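Thermostable carboxypeptidase 1 (Pyrococcus furiosus, PDB 1KA2) removes amino acids one after another from the C-terminus of peptides with broad specificity, as a cobalt-binding, homodimeric metallocarboxypeptidase of the M32 family. Local coordinates at residues 303-308 against 454-459; 210-215 against 262-267. All coordinates share one frame; numbering follows the deposited sequence.

Contact 1 of 2, residues 303-308 against 454-459; sequences RFWENI and DPIKAW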
loop_
_atom_site.group_PDB
_atom_site.type_symbol
_atom_site.label_atom_id
_atom_site.label_comp_id
_atom_site.label_asym_id
_atom_site.label_seq_id
_atom_site.Cartn_x
_atom_site.Cartn_y
_atom_site.Cartn_z
ATOM N N ARG A 303 15.728 8.967 19.532
ATOM C CA ARG A 303 15.885 9.400 20.923
ATOM C C ARG A 303 16.418 10.823 20.993
ATOM O O ARG A 303 16.156 11.545 21.950
ATOM C CB ARG A 303 16.821 8.464 21.685
ATOM C CG ARG A 303 16.293 7.040 21.835
ATOM C CD ARG A 303 14.979 6.992 22.630
ATOM N NE ARG A 303 14.693 5.631 23.075
ATOM C CZ ARG A 303 13.587 5.250 23.703
ATOM N NH1 ARG A 303 12.629 6.128 23.965
ATOM N NH2 ARG A 303 13.448 3.989 24.081
ATOM N N PHE A 304 17.168 11.232 19.975
ATOM C CA PHE A 304 17.681 12.592 19.956
ATOM C C PHE A 304 16.486 13.541 19.946
ATOM O O PHE A 304 16.383 14.434 20.791
ATOM C CB PHE A 304 18.537 12.853 18.714
ATOM C CG PHE A 304 19.193 14.217 18.712
ATOM C CD1 PHE A 304 20.392 14.427 19.391
ATOM C CD2 PHE A 304 18.590 15.295 18.072
ATOM C CE1 PHE A 304 20.981 15.691 19.434
ATOM C CE2 PHE A 304 19.174 16.571 18.108
ATOM C CZ PHE A 304 20.368 16.765 18.789
ATOM N N TRP A 305 15.574 13.344 18.994
ATOM C CA TRP A 305 14.407 14.211 18.904
ATOM C C TRP A 305 13.424 14.028 20.049
ATOM O O TRP A 305 12.856 15.005 20.557
ATOM C CB TRP A 305 13.691 14.011 17.562
ATOM C CG TRP A 305 14.500 14.557 16.443
ATOM C CD1 TRP A 305 15.545 13.954 15.824
ATOM C CD2 TRP A 305 14.439 15.886 15.921
ATOM N NE1 TRP A 305 16.150 14.823 14.958
ATOM C CE2 TRP A 305 15.489 16.020 14.998
ATOM C CE3 TRP A 305 13.599 16.986 16.154
ATOM C CZ2 TRP A 305 15.732 17.209 14.304
ATOM C CZ3 TRP A 305 13.845 18.175 15.460
ATOM C CH2 TRP A 305 14.903 18.269 14.549
ATOM N N GLU A 306 13.219 12.787 20.466
ATOM C CA GLU A 306 12.275 12.525 21.548
ATOM C C GLU A 306 12.698 13.051 22.922
ATOM O O GLU A 306 11.970 13.828 23.542
ATOM C CB GLU A 306 12.009 11.024 21.675
ATOM C CG GLU A 306 11.021 10.693 22.783
ATOM C CD GLU A 306 11.078 9.242 23.182
ATOM O OE1 GLU A 306 11.930 8.520 22.616
ATOM O OE2 GLU A 306 10.282 8.827 24.057
ATOM N N ASN A 307 13.865 12.619 23.395
ATOM C CA ASN A 307 14.347 13.001 24.728
ATOM C C ASN A 307 15.232 14.244 24.809
ATOM O O ASN A 307 15.031 15.095 25.671
ATOM C CB ASN A 307 15.079 11.815 25.367
ATOM C CG ASN A 307 14.217 10.559 25.424
ATOM O OD1 ASN A 307 13.018 10.626 25.707
ATOM N ND2 ASN A 307 14.828 9.411 25.170
ATOM N N ILE A 308 16.217 14.345 23.925
ATOM C CA ILE A 308 17.099 15.502 23.930
ATOM C C ILE A 308 16.320 16.798 23.708
ATOM O O ILE A 308 16.544 17.789 24.394
ATOM C CB ILE A 308 18.179 15.377 22.835
ATOM C CG1 ILE A 308 18.955 14.064 23.021
ATOM C CG2 ILE A 308 19.121 16.576 22.882
ATOM C CD1 ILE A 308 19.692 13.946 24.358
ATOM N N ASP A 454 16.119 24.054 11.253
ATOM C CA ASP A 454 16.916 23.798 10.066
ATOM C C ASP A 454 18.397 23.562 10.344
ATOM O O ASP A 454 18.969 22.591 9.856
ATOM C CB ASP A 454 16.734 24.926 9.045
ATOM C CG ASP A 454 15.357 24.911 8.408
ATOM O OD1 ASP A 454 14.664 23.875 8.506
ATOM O OD2 ASP A 454 14.966 25.926 7.799
ATOM N N PRO A 455 19.047 24.441 11.128
ATOM C CA PRO A 455 20.473 24.190 11.382
ATOM C C PRO A 455 20.744 22.860 12.092
ATOM O O PRO A 455 21.769 22.213 11.855
ATOM C CB PRO A 455 20.912 25.415 12.201
ATOM C CG PRO A 455 19.629 25.921 12.818
ATOM C CD PRO A 455 18.624 25.727 11.708
ATOM N N ILE A 456 19.817 22.457 12.956
ATOM C CA ILE A 456 19.946 21.202 13.689
ATOM C C ILE A 456 19.697 20.018 12.768
ATOM O O ILE A 456 20.332 18.974 12.903
ATOM C CB ILE A 456 18.954 21.149 14.862
ATOM C CG1 ILE A 456 19.385 22.163 15.922
ATOM C CG2 ILE A 456 18.872 19.715 15.429
ATOM C CD1 ILE A 456 18.401 22.329 17.045
ATOM N N LYS A 457 18.760 20.185 11.839
ATOM C CA LYS A 457 18.450 19.133 10.886
ATOM C C LYS A 457 19.635 18.969 9.939
ATOM O O LYS A 457 20.012 17.852 9.586
ATOM C CB LYS A 457 17.180 19.485 10.093
ATOM C CG LYS A 457 15.896 19.418 10.921
ATOM C CD LYS A 457 14.775 20.247 10.311
ATOM C CE LYS A 457 14.351 19.727 8.950
ATOM N NZ LYS A 457 13.273 20.565 8.346
ATOM N N ALA A 458 20.231 20.086 9.543
ATOM C CA ALA A 458 21.371 20.065 8.630
ATOM C C ALA A 458 22.629 19.490 9.298
ATOM O O ALA A 458 23.438 18.821 8.651
ATOM C CB ALA A 458 21.643 21.483 8.113
ATOM N N TRP A 459 22.791 19.752 10.592
ATOM C CA TRP A 459 23.956 19.241 11.320
ATOM C C TRP A 459 23.868 17.721 11.334
ATOM O O TRP A 459 24.857 17.035 11.096
ATOM C CB TRP A 459 23.967 19.770 12.760
ATOM C CG TRP A 459 25.216 19.448 13.518
ATOM C CD1 TRP A 459 26.314 20.249 13.672
ATOM C CD2 TRP A 459 25.489 18.247 14.252
ATOM N NE1 TRP A 459 27.249 19.625 14.463
ATOM C CE2 TRP A 459 26.770 18.395 14.832
ATOM C CE3 TRP A 459 24.777 17.063 14.478
ATOM C CZ2 TRP A 459 27.352 17.404 15.625
ATOM C CZ3 TRP A 459 25.358 16.073 15.271
ATOM C CH2 TRP A 459 26.633 16.254 15.833
#
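Ile456 and Lys457 on helix 454-465 meet the aromatic pair Phe304 and Trp305 of helix 295-309, showing how large rings can bridge two helices whose backbones stay far apart. The axes of the short segments come no closer than 13.2 Å, and their N-to-C directions make 140°, closer to antiparallel than parallel. Ile456 makes the first contact: its methyl CG2, set anti to the backbone N, lies 4.1 Å from Phe304 CE2, and the same CG2 sits 4.2 Å from Trp305 CZ2. One branch thus serves both rings, meeting each at a slant, while Phe304 CD2 lies over one face of the indole, toward its rim. At Lys457 the aliphatic CG lies 3.9 Å from Trp305 CH2, the lysine and tryptophan side chains crossing at about a right angle. Beyond CG the chain, bent at chi3 (64°), leads away, and Lys457 NZ is hydrogen-bonded to Phe223 O and forms a salt bridge with Asp454 OD1, 3.6 Å away. Phe223 also meets Trp305 edge-to-face, as does Phe271 of the HEXXH motif. Lysine therefore divides its work, methylene apolar and ammonium polar; cohesion between the segments rests on dispersion and burial of carbon.

Contact 2 of 2, residues 210-215 against 262-267; sequences EWMERV and RTILST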
loop_
_atom_site.group_PDB
_atom_site.type_symbol
_atom_site.label_atom_id
_atom_site.label_comp_id
_atom_site.label_asym_id
_atom_site.label_seq_id
_atom_site.Cartn_x
_atom_site.Cartn_y
_atom_site.Cartn_z
ATOM N N GLU A 210 -9.244 14.120 17.832
ATOM C CA GLU A 210 -8.992 15.317 17.040
ATOM C C GLU A 210 -8.186 16.404 17.740
ATOM O O GLU A 210 -7.449 17.133 17.085
ATOM C CB GLU A 210 -10.310 15.901 16.523
ATOM C CG GLU A 210 -11.006 15.017 15.494
ATOM C CD GLU A 210 -12.105 15.751 14.734
ATOM O OE1 GLU A 210 -11.802 16.797 14.123
ATOM O OE2 GLU A 210 -13.266 15.283 14.741
ATOM N N TRP A 211 -8.318 16.519 19.058
ATOM C CA TRP A 211 -7.568 17.536 19.790
ATOM C C TRP A 211 -6.061 17.336 19.649
ATOM O O TRP A 211 -5.339 18.266 19.300
ATOM C CB TRP A 211 -7.911 17.517 21.285
ATOM C CG TRP A 211 -9.319 17.895 21.636
ATOM C CD1 TRP A 211 -10.267 18.420 20.803
ATOM C CD2 TRP A 211 -9.931 17.788 22.928
ATOM N NE1 TRP A 211 -11.431 18.643 21.497
ATOM C CE2 TRP A 211 -11.255 18.266 22.802
ATOM C CE3 TRP A 211 -9.489 17.338 24.181
ATOM C CZ2 TRP A 211 -12.144 18.303 23.882
ATOM C CZ3 TRP A 211 -10.373 17.375 25.256
ATOM C CH2 TRP A 211 -11.685 17.854 25.098
ATOM N N MET A 212 -5.596 16.119 19.930
ATOM C CA MET A 212 -4.175 15.816 19.855
ATOM C C MET A 212 -3.646 15.708 18.441
ATOM O O MET A 212 -2.465 15.970 18.204
ATOM C CB MET A 212 -3.849 14.532 20.626
ATOM C CG MET A 212 -3.893 14.723 22.131
ATOM S SD MET A 212 -3.027 16.236 22.600
ATOM C CE MET A 212 -1.342 15.755 22.300
ATOM N N GLU A 213 -4.498 15.327 17.494
ATOM C CA GLU A 213 -4.009 15.233 16.129
ATOM C C GLU A 213 -3.733 16.642 15.605
ATOM O O GLU A 213 -2.920 16.830 14.700
ATOM C CB GLU A 213 -4.973 14.428 15.219
ATOM C CG GLU A 213 -6.334 15.003 14.922
ATOM C CD GLU A 213 -7.215 13.999 14.182
ATOM O OE1 GLU A 213 -8.280 14.387 13.663
ATOM O OE2 GLU A 213 -6.847 12.813 14.125
ATOM N N ARG A 214 -4.383 17.636 16.206
ATOM C CA ARG A 214 -4.153 19.025 15.826
ATOM C C ARG A 214 -2.792 19.436 16.405
ATOM O O ARG A 214 -2.027 20.168 15.773
ATOM C CB ARG A 214 -5.257 19.943 16.383
ATOM C CG ARG A 214 -6.584 19.895 15.618
ATOM C CD ARG A 214 -7.451 21.127 15.911
ATOM N NE ARG A 214 -8.352 20.968 17.051
ATOM C CZ ARG A 214 -9.486 20.273 17.014
ATOM N NH1 ARG A 214 -9.860 19.672 15.895
ATOM N NH2 ARG A 214 -10.251 20.186 18.093
ATOM N N VAL A 215 -2.494 18.958 17.611
ATOM C CA VAL A 215 -1.223 19.274 18.254
ATOM C C VAL A 215 -0.075 18.562 17.534
ATOM O O VAL A 215 0.936 19.187 17.208
ATOM C CB VAL A 215 -1.243 18.879 19.754
ATOM C CG1 VAL A 215 0.150 18.957 20.336
ATOM C CG2 VAL A 215 -2.158 19.831 20.531
ATOM N N ARG A 262 2.187 10.654 25.592
ATOM C CA ARG A 262 2.465 9.487 24.766
ATOM C C ARG A 262 2.450 9.725 23.259
ATOM O O ARG A 262 3.431 9.461 22.569
ATOM C CB ARG A 262 1.473 8.367 25.080
ATOM C CG ARG A 262 1.557 7.792 26.469
ATOM C CD ARG A 262 0.336 6.913 26.705
ATOM N NE ARG A 262 0.264 6.398 28.069
ATOM C CZ ARG A 262 1.012 5.405 28.530
ATOM N NH1 ARG A 262 1.891 4.817 27.725
ATOM N NH2 ARG A 262 0.878 5.006 29.790
ATOM N N THR A 263 1.327 10.207 22.750
ATOM C CA THR A 263 1.214 10.428 21.326
ATOM C C THR A 263 2.189 11.490 20.847
ATOM O O THR A 263 2.740 11.382 19.755
ATOM C CB THR A 263 -0.236 10.807 20.927
ATOM O OG1 THR A 263 -0.332 10.835 19.500
ATOM C CG2 THR A 263 -0.631 12.173 21.496
ATOM N N ILE A 264 2.427 12.502 21.672
ATOM C CA ILE A 264 3.352 13.568 21.292
ATOM C C ILE A 264 4.792 13.081 21.146
ATOM O O ILE A 264 5.382 13.195 20.074
ATOM C CB ILE A 264 3.350 14.739 22.316
ATOM C CG1 ILE A 264 2.044 15.535 22.212
ATOM C CG2 ILE A 264 4.570 15.646 22.078
ATOM C CD1 ILE A 264 1.995 16.768 23.110
ATOM N N LEU A 265 5.363 12.554 22.226
ATOM C CA LEU A 265 6.753 12.101 22.179
ATOM C C LEU A 265 6.944 10.951 21.209
ATOM O O LEU A 265 8.004 10.803 20.605
ATOM C CB LEU A 265 7.230 11.710 23.577
ATOM C CG LEU A 265 7.419 12.927 24.490
ATOM C CD1 LEU A 265 7.643 12.476 25.918
ATOM C CD2 LEU A 265 8.577 13.766 23.989
ATOM N N SER A 266 5.907 10.135 21.068
ATOM C CA SER A 266 5.943 9.009 20.153
ATOM C C SER A 266 6.045 9.516 18.714
ATOM O O SER A 266 6.794 8.962 17.904
ATOM C CB SER A 266 4.680 8.171 20.320
ATOM O OG SER A 266 4.560 7.272 19.254
ATOM N N THR A 267 5.287 10.566 18.395
ATOM C CA THR A 267 5.316 11.132 17.047
ATOM C C THR A 267 6.708 11.731 16.782
ATOM O O THR A 267 7.300 11.539 15.707
ATOM C CB THR A 267 4.233 12.230 16.876
ATOM O OG1 THR A 267 2.938 11.686 17.176
ATOM C CG2 THR A 267 4.215 12.743 15.443
#
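The bent side chain of Met212 reaches across to Thr263 and Ile264, illustrating how a flexible thioether fits itself between branched neighbours. Turns at chi2 (-46°) and chi3 (-71°) fold the chain, bringing the terminal methyl CE to 3.4 Å from Ile264 CG1, tighter than usual for two carbons, and to 3.7 Å from Thr263 CG2. Met212 and Ile264 cross at about a right angle. Ile264 CD1 reaches on to 4.0 Å from Val215 CG1. Thr263 splits its two branches: CG2 lies between the backbone N and the carbonyl carbon and faces the methionine, whereas OG1 is hydrogen-bonded with Asn216, Arg254 O and Thr253. One turn later, Thr267 OG1 donates to Thr263 O at 2.6 Å, and Thr267 N reaches that oxygen from the opposite face of the carbonyl plane, so two bonds grip it. Helix 209-223 thus runs roughly parallel (31°, 10.2 Å between the segment axes) to helix 261-278, which carries the HEXXH motif. Helix 313-326 joins the cluster, Leu323 touching both Val215 and Ile264, while strand 248-253 lies against helix 261-278 through Thr253 with Ser266 and Ile251 with Thr267.

How the contacts relate
Helix 261-278 ties the two contacts together: contact 2 uses its beginning, Trp305 of contact 1 touches its Val268 and Leu275, and its His269 and His273 bind, with Glu299 of helix 295-309, a magnesium ion in the site of the catalytic cobalt. The contact centres are 19 Å apart, yet the segments touch where Glu306 O lies 3.4 Å from Leu265 CD2. The side chain of Trp305 is about 7 Å from that of His269, and that of Ile264 about 9 Å; Trp305 is about 10 Å from the magnesium ion. On another side of helix 295-309, away from helix 454-465, Glu306 OE1 is hydrogen-bonded to His269 ND1, which probably orients this metal ligand.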